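Local coordinates for protein voltage-sensor containing phosphatase (Ciona intestinalis, PDB 3V0H) that probably dephosphorylates inositol phospholipids through a PTEN-like phosphatase and C2 unit whose activity is coupled to a membrane voltage sensor, at residues R283-C288 against N313-K318; D94-T99 against Y291-T296; S38-G43 against A123-G128. The protein carries 1 engineered substitution. All coordinates share one frame; numbering follows the deposited sequence.

Interaction 1: R283-C288 against N313-K318; sequences RGYDNC and NPHKKK. With I3P (D-myo-inositol-1,4,5-triphosphate), chain C.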
# COMPACT_ATOMS: atom_id res chain seq x y z
N ARG A 283 -6.12 -17.86 0.57
CA ARG A 283 -5.26 -16.81 0.06
C ARG A 283 -6.08 -15.54 -0.06
O ARG A 283 -7.22 -15.57 -0.52
CB ARG A 283 -4.69 -17.19 -1.30
CG ARG A 283 -3.96 -18.52 -1.31
CD ARG A 283 -3.35 -18.79 -2.67
NE ARG A 283 -2.70 -20.10 -2.70
CZ ARG A 283 -1.94 -20.55 -3.69
NH1 ARG A 283 -1.71 -19.81 -4.76
NH2 ARG A 283 -1.41 -21.77 -3.59
N GLY A 284 -5.48 -14.43 0.36
CA GLY A 284 -6.07 -13.12 0.15
C GLY A 284 -5.42 -12.47 -1.06
O GLY A 284 -5.30 -13.09 -2.12
N TYR A 285 -4.98 -11.23 -0.88
CA TYR A 285 -4.26 -10.52 -1.91
C TYR A 285 -2.85 -11.08 -2.09
O TYR A 285 -2.33 -11.78 -1.21
CB TYR A 285 -4.18 -9.02 -1.57
CG TYR A 285 -5.54 -8.35 -1.40
CD1 TYR A 285 -6.59 -8.60 -2.29
CD2 TYR A 285 -5.75 -7.43 -0.37
CE1 TYR A 285 -7.83 -7.99 -2.14
CE2 TYR A 285 -7.00 -6.81 -0.21
CZ TYR A 285 -8.02 -7.09 -1.11
OH TYR A 285 -9.25 -6.48 -0.97
N ASP A 286 -2.26 -10.75 -3.23
CA ASP A 286 -0.90 -11.14 -3.59
C ASP A 286 -0.69 -12.65 -3.71
O ASP A 286 0.43 -13.14 -3.54
CB ASP A 286 0.13 -10.53 -2.64
CG ASP A 286 1.36 -10.07 -3.37
OD1 ASP A 286 1.27 -9.03 -4.06
OD2 ASP A 286 2.40 -10.75 -3.26
N ASN A 287 -1.77 -13.38 -4.01
CA ASN A 287 -1.72 -14.83 -4.20
C ASN A 287 -1.02 -15.60 -3.06
O ASN A 287 -0.28 -16.56 -3.30
CB ASN A 287 -1.10 -15.14 -5.57
CG ASN A 287 -1.33 -16.57 -6.00
OD1 ASN A 287 -2.42 -17.11 -5.85
ND2 ASN A 287 -0.28 -17.19 -6.53
N CYS A 288 -1.27 -15.18 -1.83
CA CYS A 288 -0.70 -15.85 -0.66
C CYS A 288 -1.54 -15.60 0.60
O CYS A 288 -2.36 -14.68 0.62
CB CYS A 288 0.76 -15.44 -0.44
SG CYS A 288 1.07 -13.72 0.05
N ASN A 313 -3.79 -9.11 4.61
CA ASN A 313 -4.70 -10.26 4.55
C ASN A 313 -5.36 -10.63 5.91
O ASN A 313 -6.58 -10.71 5.98
CB ASN A 313 -4.14 -11.49 3.81
CG ASN A 313 -3.84 -11.19 2.34
OD1 ASN A 313 -4.31 -10.20 1.79
ND2 ASN A 313 -3.06 -12.06 1.71
N PRO A 314 -4.56 -10.81 6.98
CA PRO A 314 -5.15 -10.94 8.33
C PRO A 314 -5.84 -9.64 8.79
O PRO A 314 -6.59 -9.66 9.76
CB PRO A 314 -3.93 -11.23 9.22
CG PRO A 314 -2.89 -11.78 8.29
CD PRO A 314 -3.10 -11.04 7.01
N HIS A 315 -5.58 -8.53 8.09
CA HIS A 315 -6.25 -7.26 8.39
C HIS A 315 -7.77 -7.30 8.17
O HIS A 315 -8.51 -6.56 8.82
CB HIS A 315 -5.62 -6.09 7.61
CG HIS A 315 -6.02 -6.03 6.16
ND1 HIS A 315 -5.43 -6.80 5.19
CD2 HIS A 315 -6.95 -5.28 5.53
CE1 HIS A 315 -5.98 -6.53 4.02
NE2 HIS A 315 -6.91 -5.61 4.20
N LYS A 316 -8.21 -8.17 7.27
CA LYS A 316 -9.64 -8.33 6.98
C LYS A 316 -10.31 -9.15 8.08
O LYS A 316 -9.85 -10.25 8.40
CB LYS A 316 -9.85 -9.00 5.62
CG LYS A 316 -9.49 -8.11 4.44
CD LYS A 316 -10.12 -8.62 3.15
CE LYS A 316 -9.82 -7.69 2.00
NZ LYS A 316 -10.30 -8.23 0.70
N LYS A 317 -11.39 -8.63 8.65
CA LYS A 317 -12.00 -9.29 9.81
C LYS A 317 -12.64 -10.65 9.52
O LYS A 317 -12.90 -11.42 10.44
CB LYS A 317 -12.95 -8.36 10.57
CG LYS A 317 -14.17 -7.87 9.80
CD LYS A 317 -15.16 -7.15 10.74
CE LYS A 317 -14.76 -5.70 11.04
NZ LYS A 317 -13.57 -5.55 11.94
N LYS A 318 -12.86 -10.97 8.25
CA LYS A 318 -13.36 -12.29 7.88
C LYS A 318 -12.37 -13.42 8.21
O LYS A 318 -12.76 -14.59 8.29
CB LYS A 318 -13.75 -12.35 6.39
CG LYS A 318 -12.61 -12.11 5.43
CD LYS A 318 -13.03 -12.40 4.01
CE LYS A 318 -11.84 -12.37 3.09
NZ LYS A 318 -12.28 -12.40 1.68
C1 I3P C . -8.10 -1.02 -5.34
C2 I3P C . -8.83 -1.69 -6.51
C3 I3P C . -9.03 -3.18 -6.23
C4 I3P C . -9.77 -3.39 -4.90
C5 I3P C . -8.99 -2.76 -3.75
C6 I3P C . -8.79 -1.26 -4.00
O1 I3P C . -8.04 0.38 -5.54
O2 I3P C . -10.09 -1.05 -6.75
O3 I3P C . -9.74 -3.82 -7.31
O4 I3P C . -9.89 -4.78 -4.64
O5 I3P C . -9.66 -3.00 -2.51
O6 I3P C . -7.97 -0.68 -2.99
P1 I3P C . -6.70 1.06 -6.14
O11 I3P C . -6.92 2.53 -5.85
O12 I3P C . -5.55 0.47 -5.37
O13 I3P C . -6.76 0.70 -7.60
P4 I3P C . -11.28 -5.56 -4.92
O41 I3P C . -10.81 -6.98 -4.72
O42 I3P C . -11.66 -5.17 -6.33
O43 I3P C . -12.23 -5.03 -3.88
P5 I3P C . -8.82 -3.13 -1.14
O51 I3P C . -9.70 -3.96 -0.24
O52 I3P C . -7.51 -3.77 -1.53
O53 I3P C . -8.61 -1.71 -0.68
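Tyr285 and Asn313 pin together two loops of the PTEN-type C2 domain, at the end that leans over the ligand pocket of the phosphatase. The side-chain amide of Asn313 serves both backbone polar atoms of Tyr285, much as a neighbouring strand would. Its ND2 donates to Tyr285 O at 3.0 Å, almost straight (176°) and on a lone pair. OD1 accepts the N-H of Tyr285 N at 2.9 Å, but from above the carbonyl plane, a less ideal approach. ND2 also makes a weak bond to Pro289 O. On its own side, Asn313 opens a type I turn ending at Lys316, and Asn313 N donates to His315 ND1 at 2.9 Å, close to the imidazole plane.

The tyrosine hydroxyl is satisfied twice, once in each role. Lys316 carries its NZ on a fully extended chain, crossing the tyrosine at about a right angle, and donates to Tyr285 OH at 2.6 Å. Tyr285 OH in turn donates to O51 on the 5-phosphate of the inositol trisphosphate of chain C, at 2.7 Å. The lysine charge probably polarises this O-H and strengthens its hold on the anion. His95 of the phosphatase stacks on the tyrosine ring, and Tyr285 CE2 lies at the edge of the His315 ring, 4.4 Å from its CE1.

Interaction 2: D94-T99 against Y291-T296; sequences DHNVPT and YFWFNT. With I3P (D-myo-inositol-1,4,5-triphosphate), chain C.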
# COMPACT_ATOMS: atom_id res chain seq x y z
N ASP A 94 -1.43 -3.30 -7.63
CA ASP A 94 -2.70 -3.41 -6.91
C ASP A 94 -2.46 -4.11 -5.57
O ASP A 94 -1.73 -5.10 -5.53
CB ASP A 94 -3.66 -4.22 -7.78
CG ASP A 94 -5.12 -4.05 -7.38
OD1 ASP A 94 -5.98 -4.64 -8.07
OD2 ASP A 94 -5.41 -3.35 -6.39
N HIS A 95 -3.07 -3.60 -4.50
CA HIS A 95 -2.93 -4.13 -3.12
C HIS A 95 -1.53 -3.98 -2.52
O HIS A 95 -1.22 -4.61 -1.50
CB HIS A 95 -3.36 -5.60 -3.01
CG HIS A 95 -4.59 -5.94 -3.79
ND1 HIS A 95 -5.83 -5.43 -3.50
CD2 HIS A 95 -4.77 -6.79 -4.84
CE1 HIS A 95 -6.72 -5.91 -4.35
NE2 HIS A 95 -6.10 -6.74 -5.17
N ASN A 96 -0.68 -3.18 -3.16
CA ASN A 96 0.68 -2.98 -2.66
C ASN A 96 1.00 -1.50 -2.45
O ASN A 96 0.10 -0.66 -2.42
CB ASN A 96 1.69 -3.69 -3.58
CG ASN A 96 1.66 -5.20 -3.42
OD1 ASN A 96 2.39 -5.76 -2.59
ND2 ASN A 96 0.79 -5.87 -4.16
N VAL A 97 2.28 -1.17 -2.30
CA VAL A 97 2.69 0.19 -1.98
C VAL A 97 3.77 0.70 -2.93
O VAL A 97 4.49 -0.09 -3.54
CB VAL A 97 3.21 0.32 -0.51
CG1 VAL A 97 2.08 0.14 0.50
CG2 VAL A 97 4.38 -0.65 -0.21
N PRO A 98 3.89 2.04 -3.04
CA PRO A 98 5.04 2.58 -3.76
C PRO A 98 6.30 2.40 -2.92
O PRO A 98 6.21 2.30 -1.69
CB PRO A 98 4.71 4.07 -3.83
CG PRO A 98 3.94 4.35 -2.59
CD PRO A 98 3.07 3.10 -2.43
N THR A 99 7.46 2.42 -3.56
CA THR A 99 8.70 2.56 -2.79
C THR A 99 8.69 3.96 -2.18
O THR A 99 8.06 4.87 -2.73
CB THR A 99 9.96 2.38 -3.66
OG1 THR A 99 10.06 3.46 -4.60
CG2 THR A 99 9.92 1.04 -4.40
N TYR A 291 1.20 -11.33 3.86
CA TYR A 291 2.43 -10.66 3.45
C TYR A 291 2.50 -9.30 4.10
O TYR A 291 1.51 -8.84 4.65
CB TYR A 291 2.50 -10.51 1.92
CG TYR A 291 1.43 -9.62 1.31
CD1 TYR A 291 1.74 -8.33 0.86
CD2 TYR A 291 0.11 -10.07 1.16
CE1 TYR A 291 0.75 -7.51 0.29
CE2 TYR A 291 -0.87 -9.26 0.59
CZ TYR A 291 -0.54 -7.98 0.16
OH TYR A 291 -1.52 -7.20 -0.40
N PHE A 292 3.65 -8.65 4.01
CA PHE A 292 3.77 -7.26 4.43
C PHE A 292 4.96 -6.58 3.79
O PHE A 292 5.91 -7.24 3.40
CB PHE A 292 3.82 -7.13 5.97
CG PHE A 292 4.94 -7.91 6.62
CD1 PHE A 292 6.19 -7.33 6.83
CD2 PHE A 292 4.72 -9.21 7.08
CE1 PHE A 292 7.23 -8.05 7.45
CE2 PHE A 292 5.75 -9.94 7.71
CZ PHE A 292 7.00 -9.36 7.89
N TRP A 293 4.87 -5.26 3.70
CA TRP A 293 6.00 -4.41 3.35
C TRP A 293 6.59 -3.70 4.57
O TRP A 293 5.86 -3.32 5.49
CB TRP A 293 5.53 -3.33 2.39
CG TRP A 293 5.17 -3.80 1.03
CD1 TRP A 293 3.98 -4.36 0.63
CD2 TRP A 293 5.98 -3.69 -0.15
NE1 TRP A 293 4.01 -4.62 -0.72
CE2 TRP A 293 5.22 -4.22 -1.22
CE3 TRP A 293 7.27 -3.21 -0.40
CZ2 TRP A 293 5.72 -4.29 -2.53
CZ3 TRP A 293 7.77 -3.27 -1.71
CH2 TRP A 293 6.99 -3.81 -2.75
N PHE A 294 7.91 -3.51 4.56
CA PHE A 294 8.58 -2.59 5.48
C PHE A 294 9.78 -1.92 4.80
O PHE A 294 10.24 -2.37 3.74
CB PHE A 294 9.01 -3.30 6.78
CG PHE A 294 10.18 -4.23 6.62
CD1 PHE A 294 11.47 -3.81 6.97
CD2 PHE A 294 10.01 -5.51 6.11
CE1 PHE A 294 12.57 -4.66 6.82
CE2 PHE A 294 11.10 -6.37 5.95
CZ PHE A 294 12.38 -5.95 6.31
N ASN A 295 10.26 -0.84 5.40
CA ASN A 295 11.46 -0.16 4.92
C ASN A 295 12.58 -0.29 5.95
O ASN A 295 12.41 0.04 7.12
CB ASN A 295 11.16 1.31 4.61
CG ASN A 295 12.34 2.02 3.94
OD1 ASN A 295 13.29 2.41 4.60
ND2 ASN A 295 12.27 2.16 2.62
N THR A 296 13.73 -0.80 5.49
CA THR A 296 14.87 -1.07 6.35
C THR A 296 15.32 0.14 7.16
O THR A 296 15.71 0.01 8.32
CB THR A 296 16.08 -1.62 5.55
OG1 THR A 296 16.54 -0.63 4.62
CG2 THR A 296 15.72 -2.92 4.81
C1 I3P C . -8.10 -1.02 -5.34
C2 I3P C . -8.83 -1.69 -6.51
C3 I3P C . -9.03 -3.18 -6.23
C4 I3P C . -9.77 -3.39 -4.90
C5 I3P C . -8.99 -2.76 -3.75
C6 I3P C . -8.79 -1.26 -4.00
O1 I3P C . -8.04 0.38 -5.54
O2 I3P C . -10.09 -1.05 -6.75
O3 I3P C . -9.74 -3.82 -7.31
O4 I3P C . -9.89 -4.78 -4.64
O5 I3P C . -9.66 -3.00 -2.51
O6 I3P C . -7.97 -0.68 -2.99
P1 I3P C . -6.70 1.06 -6.14
O11 I3P C . -6.92 2.53 -5.85
O12 I3P C . -5.55 0.47 -5.37
O13 I3P C . -6.76 0.70 -7.60
P4 I3P C . -11.28 -5.56 -4.92
O41 I3P C . -10.81 -6.98 -4.72
O42 I3P C . -11.66 -5.17 -6.33
O43 I3P C . -12.23 -5.03 -3.88
P5 I3P C . -8.82 -3.13 -1.14
O51 I3P C . -9.70 -3.96 -0.24
O52 I3P C . -7.51 -3.77 -1.53
O53 I3P C . -8.61 -1.71 -0.68
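Tyr291 holds CG between its backbone N and carbonyl carbon (chi1 64°), and its phenol reaches from the C2 strand to the backbone of His95; Asn96, with chi2 at -90°, turns its amide so that OD1 meets the edge of Trp293. Tyr291 OH donates to His95 O at 2.8 Å. Trp293 NE1 donates to Asn96 OD1 at 2.7 Å, with the acceptor in the indole plane and the N-H on a carbonyl lone pair, amide and indole standing steeply to each other. One residue on, Val97 CG2 sits over the five-membered ring of Trp293, 3.5 Å from its centroid, in a CH-pi contact.

The contact joins phosphatase to C2 domain, the interface characteristic of PTEN relatives, and 94-99 corresponds to the WPD loop of tyrosine phosphatases. Within the loop, Asn96 ND2 reaches back to Asp94 O at 3.0 Å and probably also bonds Asp286 OD1 of the C2 domain. His95 lies with Asp94 OD2 over one ring face, and its ND1 donates to O52 on the 5-phosphate of the chain C inositol trisphosphate at 3.1 Å. By holding Asn96 OD1 and His95 O, the strand probably serves as a second shell, helping set how this loop presents His95 to the ligand.

Interaction 3: S38-G43 against A123-G128; sequences SFPSSG and AIHSKG. Engineered in segment 123-128: Ser126 (natural residue Cys). With I3P (D-myo-inositol-1,4,5-triphosphate), chain C; I3P (D-myo-inositol-1,4,5-triphosphate), chain D.
The phosphatase signature P-loop starts where strand 121-125 ends, and the loop 38-43 packs against its back through Phe39, Pro40 and His125. Phe39 N donates to Lys127 O at 3.1 Å. The His125 ring turns an edge toward the face of Phe39 in an offset T-shaped pair, planes 85° apart, while Pro40 CD lies over an imidazole face, 3.5 Å from the ring centroid, as a CH-pi contact. In this position His125 ND1 donates to Ser126 O at 3.1 Å, almost straight (174°) and in the carbonyl plane; its NE2 is bonded to Tyr78 OH.

On the ligand side, Lys127 N and Gly128 N both donate to O13 of the 1-phosphate of the chain C inositol trisphosphate, at 2.9 Å and 3.0 Å respectively. Ser126, an engineered replacement of the cysteine expected to be the nucleophile, faces the same phosphate. Lys127, fully extended, grips the second ligand instead: its NZ hydrogen-bonds O42 (2.8 Å) and O53 (2.7 Å), on the 4- and 5-phosphates of the inositol trisphosphate of chain D. The peptides 126-127 and 127-128 thus have their carbonyls fixed from behind and their N-H groups aimed at phosphate, an orientation that probably favours binding of an anion.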
# COMPACT_ATOMS: atom_id res chain seq x y z
N SER A 38 -11.26 6.88 -10.23
CA SER A 38 -10.90 5.57 -10.76
C SER A 38 -10.27 5.72 -12.15
O SER A 38 -10.07 6.83 -12.65
CB SER A 38 -12.13 4.66 -10.81
OG SER A 38 -13.22 5.31 -11.44
N PHE A 39 -9.96 4.59 -12.78
CA PHE A 39 -9.23 4.55 -14.05
C PHE A 39 -10.02 5.17 -15.21
O PHE A 39 -11.21 4.89 -15.36
CB PHE A 39 -8.88 3.10 -14.37
CG PHE A 39 -7.74 2.95 -15.33
CD1 PHE A 39 -6.43 2.94 -14.88
CD2 PHE A 39 -7.98 2.82 -16.70
CE1 PHE A 39 -5.37 2.81 -15.76
CE2 PHE A 39 -6.92 2.67 -17.59
CZ PHE A 39 -5.61 2.66 -17.12
N PRO A 40 -9.36 6.01 -16.04
CA PRO A 40 -9.99 6.51 -17.26
C PRO A 40 -9.96 5.43 -18.35
O PRO A 40 -8.92 5.18 -18.97
CB PRO A 40 -9.13 7.73 -17.63
CG PRO A 40 -7.80 7.47 -17.00
CD PRO A 40 -8.01 6.57 -15.82
N SER A 41 -11.11 4.81 -18.56
CA SER A 41 -11.20 3.58 -19.34
C SER A 41 -11.58 3.81 -20.80
O SER A 41 -12.19 4.82 -21.15
CB SER A 41 -12.20 2.63 -18.68
OG SER A 41 -11.91 2.51 -17.29
N SER A 42 -11.21 2.86 -21.65
CA SER A 42 -11.57 2.91 -23.07
C SER A 42 -12.42 1.71 -23.49
O SER A 42 -12.35 0.65 -22.87
CB SER A 42 -10.33 3.06 -23.96
OG SER A 42 -9.21 2.39 -23.42
N GLY A 43 -13.23 1.90 -24.54
CA GLY A 43 -14.11 0.86 -25.09
C GLY A 43 -15.06 0.22 -24.09
O GLY A 43 -15.39 -0.97 -24.20
N ALA A 123 -5.07 15.43 -9.95
CA ALA A 123 -6.04 14.35 -9.95
C ALA A 123 -5.30 13.02 -9.88
O ALA A 123 -4.58 12.64 -10.81
CB ALA A 123 -6.92 14.41 -11.16
N ILE A 124 -5.48 12.33 -8.76
CA ILE A 124 -4.76 11.08 -8.50
C ILE A 124 -5.70 9.93 -8.77
O ILE A 124 -6.82 9.89 -8.24
CB ILE A 124 -4.24 11.06 -7.04
CG1 ILE A 124 -3.20 12.19 -6.86
CG2 ILE A 124 -3.63 9.69 -6.69
CD1 ILE A 124 -2.90 12.53 -5.41
N HIS A 125 -5.28 9.00 -9.63
CA HIS A 125 -6.13 7.86 -9.92
C HIS A 125 -5.38 6.54 -9.92
O HIS A 125 -4.17 6.48 -10.03
CB HIS A 125 -6.88 8.05 -11.25
CG HIS A 125 -6.09 7.67 -12.46
ND1 HIS A 125 -5.95 6.36 -12.88
CD2 HIS A 125 -5.44 8.43 -13.37
CE1 HIS A 125 -5.21 6.34 -13.98
NE2 HIS A 125 -4.90 7.57 -14.30
N SER A 126 -6.14 5.46 -9.81
CA SER A 126 -5.58 4.14 -9.89
C SER A 126 -6.60 3.30 -10.63
O SER A 126 -7.16 3.76 -11.62
CB SER A 126 -5.30 3.63 -8.49
OG SER A 126 -6.39 3.95 -7.64
N LYS A 127 -6.84 2.07 -10.19
CA LYS A 127 -7.90 1.27 -10.80
C LYS A 127 -9.23 1.68 -10.19
O LYS A 127 -10.15 2.06 -10.92
CB LYS A 127 -7.65 -0.22 -10.60
CG LYS A 127 -8.69 -1.12 -11.25
CD LYS A 127 -8.46 -2.56 -10.87
CE LYS A 127 -9.58 -3.44 -11.38
NZ LYS A 127 -9.25 -4.88 -11.19
N GLY A 128 -9.32 1.61 -8.87
CA GLY A 128 -10.58 1.91 -8.17
C GLY A 128 -10.61 3.23 -7.41
O GLY A 128 -11.62 3.57 -6.80
C1 I3P C . -8.10 -1.02 -5.34
C2 I3P C . -8.83 -1.69 -6.51
C3 I3P C . -9.03 -3.18 -6.23
C4 I3P C . -9.77 -3.39 -4.90
C5 I3P C . -8.99 -2.76 -3.75
C6 I3P C . -8.79 -1.26 -4.00
O1 I3P C . -8.04 0.38 -5.54
O2 I3P C . -10.09 -1.05 -6.75
O3 I3P C . -9.74 -3.82 -7.31
O4 I3P C . -9.89 -4.78 -4.64
O5 I3P C . -9.66 -3.00 -2.51
O6 I3P C . -7.97 -0.68 -2.99
P1 I3P C . -6.70 1.06 -6.14
O11 I3P C . -6.92 2.53 -5.85
O12 I3P C . -5.55 0.47 -5.37
O13 I3P C . -6.76 0.70 -7.60
P4 I3P C . -11.28 -5.56 -4.92
O41 I3P C . -10.81 -6.98 -4.72
O42 I3P C . -11.66 -5.17 -6.33
O43 I3P C . -12.23 -5.03 -3.88
P5 I3P C . -8.82 -3.13 -1.14
O51 I3P C . -9.70 -3.96 -0.24
O52 I3P C . -7.51 -3.77 -1.53
O53 I3P C . -8.61 -1.71 -0.68
C1 I3P D . -10.16 -4.74 -18.48
C2 I3P D . -8.80 -5.42 -18.61
C3 I3P D . -8.05 -5.36 -17.28
C4 I3P D . -8.83 -5.95 -16.11
C5 I3P D . -10.33 -5.59 -16.05
C6 I3P D . -11.03 -5.39 -17.40
O1 I3P D . -10.85 -4.79 -19.73
O2 I3P D . -8.95 -6.78 -19.04
O3 I3P D . -6.80 -6.05 -17.42
O4 I3P D . -8.23 -5.48 -14.90
O5 I3P D . -11.01 -6.64 -15.37
O6 I3P D . -12.19 -4.58 -17.19
P1 I3P D . -10.45 -3.87 -20.99
O11 I3P D . -11.78 -3.51 -21.61
O12 I3P D . -9.71 -2.69 -20.40
O13 I3P D . -9.59 -4.78 -21.84
P4 I3P D . -7.24 -6.40 -14.02
O41 I3P D . -8.00 -7.69 -13.80
O42 I3P D . -7.03 -5.58 -12.77
O43 I3P D . -6.00 -6.54 -14.88
P5 I3P D . -11.74 -6.41 -13.95
O51 I3P D . -12.69 -7.58 -13.85
O52 I3P D . -12.42 -5.07 -14.07
O53 I3P D . -10.61 -6.46 -12.95

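How the interactions relate
From the N terminus, segment 38-43 comes first and pairs with 123-128, closing a loop of 79 intervening residues within the phosphatase; before that loop closes, 94-99 of the same domain has opened a contact with 291-296 of the C2 domain, so interactions 3 and 2 cross. Interaction 1 starts at 283-288, inside the long loop of interaction 2, and ends at 313-318, beyond it: these two also cross, whereas 3 and 1 follow in series. Of the three, only interaction 2 has its segments in different domains. It touches both of the others, whereas 1 and 3 stay about 10 Å apart at their nearest atoms, yet all three reach the chain C inositol trisphosphate.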